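High-potential iron-sulfur protein isozyme 2 (Ectothiorhodospira shaposhnikovii, PDB 1HPI) carries electrons in the anaerobic electron transport of photosynthetic bacteria, using a single high-potential [4Fe-4S] cluster held within a small protein. Local coordinates at residues 4-9 / 15-20; 26-31 / 62-67; 39-44 / 48-53; 8-13 / 52-57. All blocks are in the same frame, centred on the assembly; numbering follows the deposited sequence.

Contact 1 (4-9 / 15-20)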
loop_
_atom_site.group_PDB
_atom_site.type_symbol
_atom_site.label_atom_id
_atom_site.label_comp_id
_atom_site.label_asym_id
_atom_site.label_seq_id
_atom_site.Cartn_x
_atom_site.Cartn_y
_atom_site.Cartn_z
ATOM N N LEU A 4 0.595 -9.397 1.412
ATOM C CA LEU A 4 1.331 -8.865 2.554
ATOM C C LEU A 4 0.415 -8.872 3.782
ATOM O O LEU A 4 -0.791 -8.641 3.668
ATOM C CB LEU A 4 1.582 -7.369 2.252
ATOM C CG LEU A 4 2.337 -6.580 3.323
ATOM C CD1 LEU A 4 3.733 -7.162 3.531
ATOM C CD2 LEU A 4 2.435 -5.124 2.878
ATOM N N SER A 5 0.957 -9.104 4.970
ATOM C CA SER A 5 0.157 -9.086 6.180
ATOM C C SER A 5 0.442 -7.771 6.912
ATOM O O SER A 5 1.560 -7.279 6.893
ATOM C CB SER A 5 0.511 -10.257 7.091
ATOM O OG SER A 5 -0.004 -10.024 8.388
ATOM N N GLU A 6 -0.542 -7.169 7.570
ATOM C CA GLU A 6 -0.301 -5.927 8.285
ATOM C C GLU A 6 0.679 -6.093 9.430
ATOM O O GLU A 6 1.285 -5.123 9.874
ATOM C CB GLU A 6 -1.616 -5.324 8.803
ATOM C CG GLU A 6 -2.374 -4.554 7.716
ATOM C CD GLU A 6 -3.603 -3.968 8.328
ATOM O OE1 GLU A 6 -3.904 -4.175 9.487
ATOM O OE2 GLU A 6 -4.302 -3.229 7.512
ATOM N N ASP A 7 0.844 -7.313 9.922
ATOM C CA ASP A 7 1.789 -7.472 11.005
ATOM C C ASP A 7 3.127 -7.945 10.516
ATOM O O ASP A 7 3.983 -8.273 11.327
ATOM C CB ASP A 7 1.421 -8.404 12.157
ATOM C CG ASP A 7 -0.039 -8.518 12.356
ATOM O OD1 ASP A 7 -0.589 -7.410 12.805
ATOM O OD2 ASP A 7 -0.648 -9.519 12.053
ATOM N N ASP A 8 3.316 -8.000 9.214
ATOM C CA ASP A 8 4.620 -8.428 8.797
ATOM C C ASP A 8 5.531 -7.272 9.192
ATOM O O ASP A 8 5.155 -6.112 9.079
ATOM C CB ASP A 8 4.656 -8.574 7.281
ATOM C CG ASP A 8 5.852 -9.310 6.740
ATOM O OD1 ASP A 8 6.887 -8.532 6.540
ATOM O OD2 ASP A 8 5.850 -10.508 6.512
ATOM N N PRO A 9 6.729 -7.562 9.656
ATOM C CA PRO A 9 7.635 -6.507 10.047
ATOM C C PRO A 9 7.877 -5.471 8.947
ATOM O O PRO A 9 7.979 -4.284 9.248
ATOM C CB PRO A 9 8.913 -7.186 10.535
ATOM C CG PRO A 9 8.609 -8.673 10.629
ATOM C CD PRO A 9 7.308 -8.909 9.887
ATOM N N GLU A 15 4.276 1.426 8.116
ATOM C CA GLU A 15 2.951 1.725 8.648
ATOM C C GLU A 15 1.850 1.414 7.662
ATOM O O GLU A 15 0.873 2.137 7.502
ATOM C CB GLU A 15 2.905 3.170 9.155
ATOM C CG GLU A 15 3.941 3.238 10.286
ATOM C CD GLU A 15 3.778 4.446 11.134
ATOM O OE1 GLU A 15 2.641 4.452 11.791
ATOM O OE2 GLU A 15 4.619 5.322 11.180
ATOM N N TYR A 16 2.037 0.299 6.994
ATOM C CA TYR A 16 1.079 -0.125 5.999
ATOM C C TYR A 16 -0.257 -0.601 6.556
ATOM O O TYR A 16 -0.314 -1.266 7.579
ATOM C CB TYR A 16 1.705 -1.255 5.153
ATOM C CG TYR A 16 0.697 -2.000 4.293
ATOM C CD1 TYR A 16 0.414 -1.536 3.009
ATOM C CD2 TYR A 16 0.038 -3.143 4.751
ATOM C CE1 TYR A 16 -0.507 -2.194 2.196
ATOM C CE2 TYR A 16 -0.884 -3.822 3.953
ATOM C CZ TYR A 16 -1.157 -3.332 2.674
ATOM O OH TYR A 16 -2.066 -3.973 1.868
ATOM N N ARG A 17 -1.342 -0.274 5.859
ATOM C CA ARG A 17 -2.690 -0.690 6.230
ATOM C C ARG A 17 -3.398 -1.171 4.966
ATOM O O ARG A 17 -3.234 -0.568 3.912
ATOM C CB ARG A 17 -3.586 0.410 6.769
ATOM C CG ARG A 17 -3.098 0.987 8.078
ATOM C CD ARG A 17 -3.023 -0.015 9.219
ATOM N NE ARG A 17 -2.234 0.573 10.296
ATOM C CZ ARG A 17 -0.960 0.263 10.520
ATOM N NH1 ARG A 17 -0.317 -0.629 9.778
ATOM N NH2 ARG A 17 -0.302 0.848 11.515
ATOM N N HIS A 18 -4.192 -2.236 5.051
ATOM C CA HIS A 18 -4.908 -2.712 3.875
ATOM C C HIS A 18 -6.033 -1.746 3.478
ATOM O O HIS A 18 -6.471 -1.724 2.324
ATOM C CB HIS A 18 -5.613 -4.037 4.187
ATOM C CG HIS A 18 -4.721 -5.203 4.409
ATOM N ND1 HIS A 18 -3.654 -5.474 3.573
ATOM C CD2 HIS A 18 -4.766 -6.156 5.377
ATOM C CE1 HIS A 18 -3.085 -6.582 4.048
ATOM N NE2 HIS A 18 -3.722 -7.015 5.128
ATOM N N ASP A 19 -6.525 -0.954 4.448
ATOM C CA ASP A 19 -7.606 0.019 4.240
ATOM C C ASP A 19 -7.122 1.390 4.706
ATOM O O ASP A 19 -6.948 1.641 5.900
ATOM C CB ASP A 19 -8.851 -0.408 5.054
ATOM C CG ASP A 19 -10.088 0.454 4.953
ATOM O OD1 ASP A 19 -9.989 1.500 4.173
ATOM O OD2 ASP A 19 -11.113 0.176 5.539
ATOM N N ALA A 20 -6.893 2.264 3.737
ATOM C CA ALA A 20 -6.406 3.616 3.968
ATOM C C ALA A 20 -7.288 4.401 4.899
ATOM O O ALA A 20 -6.825 5.246 5.654
ATOM C CB ALA A 20 -6.292 4.352 2.647
HETATM O O HOH W 1 -6.578 -1.933 7.371
HETATM O O HOH W 2 1.311 -2.404 9.475
#
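The loops that enter and leave the short helix 9-13 of this HiPIP fold meet around Tyr-16, an aromatic residue of the [4Fe-4S] pocket, and Glu-6 and Leu-4 supply the other half of the contact. Leu-4 lays one methyl, CD2, over the centre of the Tyr-16 ring in a CH-pi contact 3.7 Å from the ring centroid; the two side chains pass antiparallel to each other. Extended beyond CG (chi2 -178°), Glu-6 brings its carboxylate to the other loop, where OE2 accepts the backbone N-H of His-18 at 2.7 Å through its anti lone pair, in a nearly straight bond (168°). Water 1 donates to the same OE2 and accepts from Asp-19 N. On the way Glu-6 CG passes off-centre over one face of the His-18 imidazole, and the carboxylate and ring planes lie 23° apart. An alanine at Glu-6 is likely to leave the amide of His-18 without its acceptor, strip that ring face of its CH-pi partner and take from water 1 one of its two mates. A second water joins the backbones, donating to Glu-6 O and to Tyr-16 O. The imidazole is fixed further by the 2.8 Å hydrogen bond between His-18 ND1 and Tyr-16 OH, a hydroxyl that also pairs with the backbone N of Ser-60. Leu-4 O lies at the imidazole edge, near the ring plane, 3.1 Å from His-18 CE1.

Contact 2 (26-31 / 62-67). With SF4 (iron/sulfur cluster), chain B.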
loop_
_atom_site.group_PDB
_atom_site.type_symbol
_atom_site.label_atom_id
_atom_site.label_comp_id
_atom_site.label_asym_id
_atom_site.label_seq_id
_atom_site.Cartn_x
_atom_site.Cartn_y
_atom_site.Cartn_z
ATOM N N PRO A 26 0.358 11.749 10.153
ATOM C CA PRO A 26 0.506 13.128 9.718
ATOM C C PRO A 26 0.712 13.359 8.236
ATOM O O PRO A 26 0.300 14.383 7.704
ATOM C CB PRO A 26 1.646 13.728 10.559
ATOM C CG PRO A 26 1.855 12.752 11.707
ATOM C CD PRO A 26 1.350 11.405 11.202
ATOM N N ALA A 27 1.363 12.421 7.566
ATOM C CA ALA A 27 1.607 12.577 6.142
ATOM C C ALA A 27 0.442 12.155 5.255
ATOM O O ALA A 27 0.375 12.526 4.091
ATOM C CB ALA A 27 2.801 11.720 5.738
ATOM N N TYR A 28 -0.470 11.366 5.798
ATOM C CA TYR A 28 -1.597 10.888 5.033
ATOM C C TYR A 28 -2.617 11.954 4.657
ATOM O O TYR A 28 -2.907 12.847 5.433
ATOM C CB TYR A 28 -2.284 9.718 5.778
ATOM C CG TYR A 28 -3.601 9.291 5.152
ATOM C CD1 TYR A 28 -3.614 8.396 4.080
ATOM C CD2 TYR A 28 -4.830 9.763 5.622
ATOM C CE1 TYR A 28 -4.810 7.990 3.482
ATOM C CE2 TYR A 28 -6.034 9.364 5.039
ATOM C CZ TYR A 28 -6.030 8.471 3.965
ATOM O OH TYR A 28 -7.226 8.079 3.397
ATOM N N GLU A 29 -3.162 11.853 3.453
ATOM C CA GLU A 29 -4.191 12.764 2.994
ATOM C C GLU A 29 -5.260 11.893 2.388
ATOM O O GLU A 29 -4.981 10.931 1.669
ATOM C CB GLU A 29 -3.809 13.868 2.015
ATOM C CG GLU A 29 -2.652 14.700 2.556
ATOM C CD GLU A 29 -2.098 15.534 1.450
ATOM O OE1 GLU A 29 -3.020 15.922 0.605
ATOM O OE2 GLU A 29 -0.927 15.865 1.379
ATOM N N GLU A 30 -6.494 12.225 2.701
ATOM C CA GLU A 30 -7.593 11.441 2.181
ATOM C C GLU A 30 -7.588 11.391 0.667
ATOM O O GLU A 30 -7.454 12.405 -0.009
ATOM C CB GLU A 30 -8.935 11.853 2.805
ATOM C CG GLU A 30 -9.015 11.274 4.230
ATOM C CD GLU A 30 -10.212 11.706 5.020
ATOM O OE1 GLU A 30 -11.179 12.172 4.271
ATOM O OE2 GLU A 30 -10.264 11.633 6.233
ATOM N N GLY A 31 -7.726 10.184 0.142
ATOM C CA GLY A 31 -7.727 9.977 -1.291
ATOM C C GLY A 31 -6.476 9.225 -1.741
ATOM O O GLY A 31 -6.423 8.688 -2.842
ATOM N N ASN A 62 -6.691 -0.767 -1.953
ATOM C CA ASN A 62 -7.284 0.278 -1.134
ATOM C C ASN A 62 -6.439 0.647 0.071
ATOM O O ASN A 62 -6.916 1.377 0.939
ATOM C CB ASN A 62 -8.630 -0.167 -0.544
ATOM C CG ASN A 62 -9.545 -0.719 -1.599
ATOM O OD1 ASN A 62 -9.912 -1.900 -1.561
ATOM N ND2 ASN A 62 -9.901 0.136 -2.552
ATOM N N GLY A 63 -5.209 0.141 0.128
ATOM C CA GLY A 63 -4.305 0.400 1.246
ATOM C C GLY A 63 -3.470 1.675 1.159
ATOM O O GLY A 63 -3.716 2.559 0.337
ATOM N N TRP A 64 -2.467 1.753 2.033
ATOM C CA TRP A 64 -1.585 2.906 2.093
ATOM C C TRP A 64 -0.385 2.608 2.976
ATOM O O TRP A 64 -0.477 1.771 3.859
ATOM C CB TRP A 64 -2.355 4.079 2.763
ATOM C CG TRP A 64 -1.604 5.378 2.794
ATOM C CD1 TRP A 64 -1.634 6.338 1.843
ATOM C CD2 TRP A 64 -0.735 5.866 3.826
ATOM N NE1 TRP A 64 -0.829 7.389 2.199
ATOM C CE2 TRP A 64 -0.268 7.132 3.419
ATOM C CE3 TRP A 64 -0.309 5.354 5.045
ATOM C CZ2 TRP A 64 0.609 7.884 4.210
ATOM C CZ3 TRP A 64 0.555 6.093 5.820
ATOM C CH2 TRP A 64 1.010 7.344 5.410
ATOM N N CYS A 65 0.721 3.300 2.756
ATOM C CA CYS A 65 1.921 3.151 3.556
ATOM C C CYS A 65 2.650 4.474 3.411
ATOM O O CYS A 65 2.315 5.280 2.532
ATOM C CB CYS A 65 2.824 1.933 3.249
ATOM S SG CYS A 65 3.947 2.191 1.852
ATOM N N THR A 66 3.639 4.701 4.264
ATOM C CA THR A 66 4.414 5.940 4.248
ATOM C C THR A 66 5.183 6.216 2.962
ATOM O O THR A 66 5.590 7.356 2.705
ATOM C CB THR A 66 5.320 6.085 5.490
ATOM O OG1 THR A 66 6.286 5.046 5.499
ATOM C CG2 THR A 66 4.509 6.068 6.780
ATOM N N ALA A 67 5.390 5.180 2.149
ATOM C CA ALA A 67 6.096 5.354 0.898
ATOM C C ALA A 67 5.151 5.822 -0.210
ATOM O O ALA A 67 5.544 5.929 -1.370
ATOM C CB ALA A 67 6.873 4.114 0.484
HETATM FE FE1 SF4 B . 0.711 1.002 -1.416
HETATM FE FE2 SF4 B . 2.401 2.803 -2.598
HETATM FE FE3 SF4 B . 3.192 0.222 -2.135
HETATM FE FE4 SF4 B . 2.804 1.914 -0.032
HETATM S S1 SF4 B . 4.309 2.152 -1.690
HETATM S S2 SF4 B . 2.101 -0.219 -0.179
HETATM S S3 SF4 B . 1.125 3.154 -0.787
HETATM S S4 SF4 B . 1.503 0.897 -3.477
#
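Trp-64, beside the cluster ligand Cys-65, lines the [4Fe-4S] pocket, and the loop 26-31 closes over its indole with Tyr-28. The two aromatic side chains form a T-shaped (edge-to-face) pair: the edge of the Tyr-28 ring points at the face of the indole five-membered ring, with planes at 90° and centroids 4.8 Å apart. Tyr-28 CD1 is the leading atom, 3.5 Å from Trp-64 NE1 and off-centre over the indole. Behind it Tyr-28 CB sits over the six-membered ring, a CH-pi contact 4.1 Å from that ring's centroid. One tyrosine thus spans both rings of the indole. Its reach follows from a chi1 of 171°, which turns the phenol away from its own backbone N, and the two rings meet between the loops. On the opposite indole face lies the backbone N of Thr-66, so the ring is sandwiched between the tyrosine edge and its own chain. The indole N-H is spent on Gln-32 OE1, just past the loop 26-31, which limits the turning of the ring. On the cluster side Cys-65 SG binds the iron FE4 at 2.2 Å and accepts the backbone N-H of Ala-67 at 3.3 Å, an N-H...S bond common at iron-sulfur sites. Trp-64 CA is 4.0 Å from sulfide S3 and Ala-67 CB 3.9 Å from sulfide S1. A buried cube in an aromatic and apolar setting is characteristic of the HiPIP cluster site.

Contact 3 (39-44 / 48-53). With SF4 (iron/sulfur cluster), chain B.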
loop_
_atom_site.group_PDB
_atom_site.type_symbol
_atom_site.label_atom_id
_atom_site.label_comp_id
_atom_site.label_asym_id
_atom_site.label_seq_id
_atom_site.Cartn_x
_atom_site.Cartn_y
_atom_site.Cartn_z
ATOM N N LEU A 39 4.275 3.417 -6.952
ATOM C CA LEU A 39 4.935 2.130 -6.696
ATOM C C LEU A 39 4.073 0.883 -6.897
ATOM O O LEU A 39 4.557 -0.248 -6.808
ATOM C CB LEU A 39 5.713 2.112 -5.362
ATOM C CG LEU A 39 6.553 3.375 -5.137
ATOM C CD1 LEU A 39 7.315 3.286 -3.822
ATOM C CD2 LEU A 39 7.527 3.600 -6.283
ATOM N N TYR A 40 2.785 1.119 -7.159
ATOM C CA TYR A 40 1.792 0.073 -7.401
ATOM C C TYR A 40 1.885 -0.129 -8.895
ATOM O O TYR A 40 1.344 0.626 -9.704
ATOM C CB TYR A 40 0.393 0.531 -6.959
ATOM C CG TYR A 40 -0.678 -0.531 -6.842
ATOM C CD1 TYR A 40 -0.691 -1.491 -5.826
ATOM C CD2 TYR A 40 -1.721 -0.541 -7.768
ATOM C CE1 TYR A 40 -1.710 -2.442 -5.735
ATOM C CE2 TYR A 40 -2.748 -1.483 -7.691
ATOM C CZ TYR A 40 -2.746 -2.438 -6.672
ATOM O OH TYR A 40 -3.749 -3.373 -6.575
ATOM N N THR A 41 2.644 -1.162 -9.219
ATOM C CA THR A 41 2.936 -1.510 -10.584
ATOM C C THR A 41 1.858 -1.794 -11.589
ATOM O O THR A 41 1.998 -1.435 -12.747
ATOM C CB THR A 41 4.257 -2.246 -10.798
ATOM O OG1 THR A 41 4.114 -3.529 -10.246
ATOM C CG2 THR A 41 5.380 -1.496 -10.093
ATOM N N ASP A 42 0.800 -2.437 -11.171
ATOM C CA ASP A 42 -0.249 -2.717 -12.118
ATOM C C ASP A 42 -1.404 -1.814 -11.786
ATOM O O ASP A 42 -2.176 -2.127 -10.886
ATOM C CB ASP A 42 -0.674 -4.170 -11.946
ATOM C CG ASP A 42 -1.606 -4.606 -13.033
ATOM O OD1 ASP A 42 -2.051 -3.630 -13.779
ATOM O OD2 ASP A 42 -1.914 -5.766 -13.190
ATOM N N ALA A 43 -1.501 -0.715 -12.526
ATOM C CA ALA A 43 -2.548 0.247 -12.287
ATOM C C ALA A 43 -3.933 -0.312 -12.460
ATOM O O ALA A 43 -4.921 0.273 -12.025
ATOM C CB ALA A 43 -2.353 1.518 -13.093
ATOM N N SER A 44 -3.993 -1.451 -13.108
ATOM C CA SER A 44 -5.293 -2.006 -13.329
ATOM C C SER A 44 -5.654 -3.076 -12.316
ATOM O O SER A 44 -6.740 -3.634 -12.381
ATOM C CB SER A 44 -5.475 -2.433 -14.769
ATOM O OG SER A 44 -4.748 -3.625 -14.973
ATOM N N TRP A 48 -5.759 -6.671 -5.401
ATOM C CA TRP A 48 -4.459 -6.937 -4.804
ATOM C C TRP A 48 -3.433 -6.860 -5.906
ATOM O O TRP A 48 -3.644 -7.403 -6.981
ATOM C CB TRP A 48 -4.366 -8.303 -4.106
ATOM C CG TRP A 48 -5.298 -8.353 -2.946
ATOM C CD1 TRP A 48 -6.617 -8.668 -3.000
ATOM C CD2 TRP A 48 -5.000 -8.053 -1.582
ATOM N NE1 TRP A 48 -7.168 -8.604 -1.747
ATOM C CE2 TRP A 48 -6.202 -8.227 -0.855
ATOM C CE3 TRP A 48 -3.838 -7.669 -0.911
ATOM C CZ2 TRP A 48 -6.256 -8.008 0.521
ATOM C CZ3 TRP A 48 -3.891 -7.464 0.452
ATOM C CH2 TRP A 48 -5.088 -7.633 1.155
ATOM N N GLY A 49 -2.329 -6.180 -5.667
ATOM C CA GLY A 49 -1.348 -6.082 -6.721
ATOM C C GLY A 49 0.039 -5.877 -6.159
ATOM O O GLY A 49 0.245 -5.616 -4.979
ATOM N N PRO A 50 1.011 -5.998 -7.040
ATOM C CA PRO A 50 2.387 -5.828 -6.630
ATOM C C PRO A 50 2.741 -4.377 -6.327
ATOM O O PRO A 50 2.134 -3.419 -6.818
ATOM C CB PRO A 50 3.226 -6.339 -7.810
ATOM C CG PRO A 50 2.283 -6.529 -8.990
ATOM C CD PRO A 50 0.876 -6.526 -8.423
ATOM N N CYS A 51 3.762 -4.250 -5.501
ATOM C CA CYS A 51 4.302 -2.967 -5.067
ATOM C C CYS A 51 5.839 -3.029 -5.069
ATOM O O CYS A 51 6.419 -3.924 -4.460
ATOM C CB CYS A 51 3.773 -2.601 -3.664
ATOM S SG CYS A 51 4.672 -1.192 -2.976
ATOM N N SER A 52 6.518 -2.098 -5.737
ATOM C CA SER A 52 7.981 -2.084 -5.817
ATOM C C SER A 52 8.703 -2.104 -4.489
ATOM O O SER A 52 9.793 -2.651 -4.364
ATOM C CB SER A 52 8.439 -0.848 -6.556
ATOM O OG SER A 52 7.790 -0.903 -7.805
ATOM N N VAL A 53 8.094 -1.492 -3.493
ATOM C CA VAL A 53 8.733 -1.464 -2.205
ATOM C C VAL A 53 8.521 -2.712 -1.361
ATOM O O VAL A 53 9.137 -2.834 -0.306
ATOM C CB VAL A 53 8.588 -0.097 -1.519
ATOM C CG1 VAL A 53 7.238 0.076 -0.839
ATOM C CG2 VAL A 53 9.717 0.166 -0.531
HETATM FE FE1 SF4 B . 0.711 1.002 -1.416
HETATM FE FE2 SF4 B . 2.401 2.803 -2.598
HETATM FE FE3 SF4 B . 3.192 0.222 -2.135
HETATM FE FE4 SF4 B . 2.804 1.914 -0.032
HETATM S S1 SF4 B . 4.309 2.152 -1.690
HETATM S S2 SF4 B . 2.101 -0.219 -0.179
HETATM S S3 SF4 B . 1.125 3.154 -0.787
HETATM S S4 SF4 B . 1.503 0.897 -3.477
HETATM O O HOH W 3 0.090 -3.323 -8.705
#
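The phenol ring of Tyr-40 carries water 3 over the centre of one face, 3.2 Å above the plane, while Pro-50 O, Gly-49 CA and the cluster sulfide S4 approach it obliquely. A chi1 of -166° swings the ring and its hydroxyl alongside Gly-49; Tyr-40 CB lies 3.7 Å from SF4 S4. Gly-49 comes close to the phenol with no CB between, and the hydroxyl has its hydrogen-bond partner in Ala-45 O. Water 3 is itself gripped by both segments: it accepts from Asp-42 N and donates to Pro-50 O. Pro-50 O also takes a weak bond from Thr-41 N. The firm link between the backbones is Ser-52 N to Leu-39 O, 2.9 Å long and in the carbonyl plane; the same oxygen lies 3.2 Å from Cys-51 CA in a CA-H...O contact. Thr-41 crosses Pro-50 at about a right angle, its OG1 3.7 Å from the ring's CG, and Leu-39 CD1 makes a loose approach to Val-53 CB at 4.3 Å. Cys-51 SG binds the iron FE3 at 2.2 Å, and Leu-39 CD1 and Val-53 CG1 lie close to sulfide S1. Farther along, Asp-42 OD1 accepts from Ser-44 N, an Asx turn, and also from Ser-44 OG, both reaching it from the same face of the carboxylate. The contact thus seats the loop 39-44 against the outer strand 48-50, which pairs antiparallel with strand 57-60; Val-59 of that strand touches both Tyr-40 and Cys-51.

Contact 4 (8-13 / 52-57); sequences DPAAQA and SVFPGK. With SF4 (iron/sulfur cluster), chain B.
Phe-54 meets helix 9-13 with the edge of its ring: CE1 lies 3.5 Å from Ala-10 O and 3.8 Å from Ala-10 CB, and Ala-11 N also lies near the ring plane. The other side of the ring's rim faces the cluster, CE2 3.8 Å from SF4 S2, so the phenyl ring bridges the helix and the inorganic cube. A chi1 of -77°, with CG opposite the carbonyl carbon, brings the far end of the ring up to the helix. An alanine in place of Phe-54 would probably open a gap between Ala-10 and sulfide S2 and deprive both of their shared apolar neighbour. Further out, a type II turn from Phe-54 to Lys-57, closed by Lys-57 N to Phe-54 O, sets the course of the chain behind the ring. On the helix side Asp-8 is the N-cap, its OD1 accepting Ala-10 N at 3.0 Å from the anti side. Asp-8 OD2 and Lys-57 NZ stay 4.6 Å apart, beyond a salt bridge; the lysine makes a long, weak ion pair with Glu-2. No hydrogen bond joins the two segments; their contact rests on a hydrocarbon ring edge, consistent with shielding this side of the cluster from water.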
loop_
_atom_site.group_PDB
_atom_site.type_symbol
_atom_site.label_atom_id
_atom_site.label_comp_id
_atom_site.label_asym_id
_atom_site.label_seq_id
_atom_site.Cartn_x
_atom_site.Cartn_y
_atom_site.Cartn_z
ATOM N N ASP A 8 3.316 -8.000 9.214
ATOM C CA ASP A 8 4.620 -8.428 8.797
ATOM C C ASP A 8 5.531 -7.272 9.192
ATOM O O ASP A 8 5.155 -6.112 9.079
ATOM C CB ASP A 8 4.656 -8.574 7.281
ATOM C CG ASP A 8 5.852 -9.310 6.740
ATOM O OD1 ASP A 8 6.887 -8.532 6.540
ATOM O OD2 ASP A 8 5.850 -10.508 6.512
ATOM N N PRO A 9 6.729 -7.562 9.656
ATOM C CA PRO A 9 7.635 -6.507 10.047
ATOM C C PRO A 9 7.877 -5.471 8.947
ATOM O O PRO A 9 7.979 -4.284 9.248
ATOM C CB PRO A 9 8.913 -7.186 10.535
ATOM C CG PRO A 9 8.609 -8.673 10.629
ATOM C CD PRO A 9 7.308 -8.909 9.887
ATOM N N ALA A 10 7.948 -5.912 7.684
ATOM C CA ALA A 10 8.154 -5.005 6.566
ATOM C C ALA A 10 6.996 -4.014 6.476
ATOM O O ALA A 10 7.166 -2.824 6.187
ATOM C CB ALA A 10 8.292 -5.786 5.269
ATOM N N ALA A 11 5.790 -4.533 6.721
ATOM C CA ALA A 11 4.580 -3.722 6.675
ATOM C C ALA A 11 4.602 -2.668 7.760
ATOM O O ALA A 11 4.318 -1.496 7.541
ATOM C CB ALA A 11 3.337 -4.587 6.850
ATOM N N GLN A 12 4.941 -3.129 8.950
ATOM C CA GLN A 12 4.996 -2.246 10.096
ATOM C C GLN A 12 5.966 -1.112 9.902
ATOM O O GLN A 12 5.672 0.009 10.286
ATOM C CB GLN A 12 5.324 -3.050 11.356
ATOM C CG GLN A 12 4.129 -3.979 11.662
ATOM C CD GLN A 12 4.342 -4.894 12.847
ATOM O OE1 GLN A 12 3.465 -5.026 13.712
ATOM N NE2 GLN A 12 5.498 -5.548 12.878
ATOM N N ALA A 13 7.113 -1.419 9.302
ATOM C CA ALA A 13 8.129 -0.412 9.063
ATOM C C ALA A 13 7.615 0.762 8.250
ATOM O O ALA A 13 8.068 1.891 8.421
ATOM C CB ALA A 13 9.355 -1.015 8.401
ATOM N N SER A 52 6.518 -2.098 -5.737
ATOM C CA SER A 52 7.981 -2.084 -5.817
ATOM C C SER A 52 8.703 -2.104 -4.489
ATOM O O SER A 52 9.793 -2.651 -4.364
ATOM C CB SER A 52 8.439 -0.848 -6.556
ATOM O OG SER A 52 7.790 -0.903 -7.805
ATOM N N VAL A 53 8.094 -1.492 -3.493
ATOM C CA VAL A 53 8.733 -1.464 -2.205
ATOM C C VAL A 53 8.521 -2.712 -1.361
ATOM O O VAL A 53 9.137 -2.834 -0.306
ATOM C CB VAL A 53 8.588 -0.097 -1.519
ATOM C CG1 VAL A 53 7.238 0.076 -0.839
ATOM C CG2 VAL A 53 9.717 0.166 -0.531
ATOM N N PHE A 54 7.680 -3.653 -1.823
ATOM C CA PHE A 54 7.410 -4.894 -1.106
ATOM C C PHE A 54 7.579 -6.070 -2.047
ATOM O O PHE A 54 6.620 -6.711 -2.461
ATOM C CB PHE A 54 5.945 -4.890 -0.622
ATOM C CG PHE A 54 5.724 -4.025 0.593
ATOM C CD1 PHE A 54 6.225 -4.463 1.819
ATOM C CD2 PHE A 54 5.038 -2.810 0.549
ATOM C CE1 PHE A 54 6.052 -3.721 2.987
ATOM C CE2 PHE A 54 4.852 -2.056 1.710
ATOM C CZ PHE A 54 5.362 -2.509 2.928
ATOM N N PRO A 55 8.811 -6.361 -2.419
ATOM C CA PRO A 55 9.081 -7.458 -3.325
ATOM C C PRO A 55 8.500 -8.784 -2.852
ATOM O O PRO A 55 8.593 -9.136 -1.676
ATOM C CB PRO A 55 10.605 -7.573 -3.413
ATOM C CG PRO A 55 11.174 -6.348 -2.722
ATOM C CD PRO A 55 10.044 -5.708 -1.928
ATOM N N GLY A 56 7.907 -9.520 -3.792
ATOM C CA GLY A 56 7.323 -10.820 -3.497
ATOM C C GLY A 56 5.967 -10.779 -2.825
ATOM O O GLY A 56 5.436 -11.812 -2.427
ATOM N N LYS A 57 5.401 -9.584 -2.697
ATOM C CA LYS A 57 4.111 -9.464 -2.052
ATOM C C LYS A 57 3.071 -8.733 -2.864
ATOM O O LYS A 57 3.407 -7.979 -3.771
ATOM C CB LYS A 57 4.211 -8.407 -0.975
ATOM C CG LYS A 57 5.049 -8.819 0.197
ATOM C CD LYS A 57 4.778 -10.241 0.587
ATOM C CE LYS A 57 5.445 -10.530 1.909
ATOM N NZ LYS A 57 5.525 -11.966 2.194
HETATM FE FE1 SF4 B . 0.711 1.002 -1.416
HETATM FE FE2 SF4 B . 2.401 2.803 -2.598
HETATM FE FE3 SF4 B . 3.192 0.222 -2.135
HETATM FE FE4 SF4 B . 2.804 1.914 -0.032
HETATM S S1 SF4 B . 4.309 2.152 -1.690
HETATM S S2 SF4 B . 2.101 -0.219 -0.179
HETATM S S3 SF4 B . 1.125 3.154 -0.787
HETATM S S4 SF4 B . 1.503 0.897 -3.477
#

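From the N terminus, strand 2-3 leads into contact 1, which closes the short loop around helix 9-13. Contact 4 starts from the same part of the chain, sharing Asp-8 and Pro-9, and closes a long loop, tying the helix to the connection between strands 48-50 and 57-60. Contact 2 opens after contact 1 has closed, joins 26-31 to the loop after strand 57-60, and crosses contact 4. Nested inside it is contact 3, which ties loop 39-44 to strand 48-50 and shares Ser-52 and Val-53 with contact 4. All four contacts border the cluster, contact 1 through Tyr-16. Backbone pairs Arg-17 to Trp-64 and Ala-20 to Asn-62 probably join contacts 1 and 2.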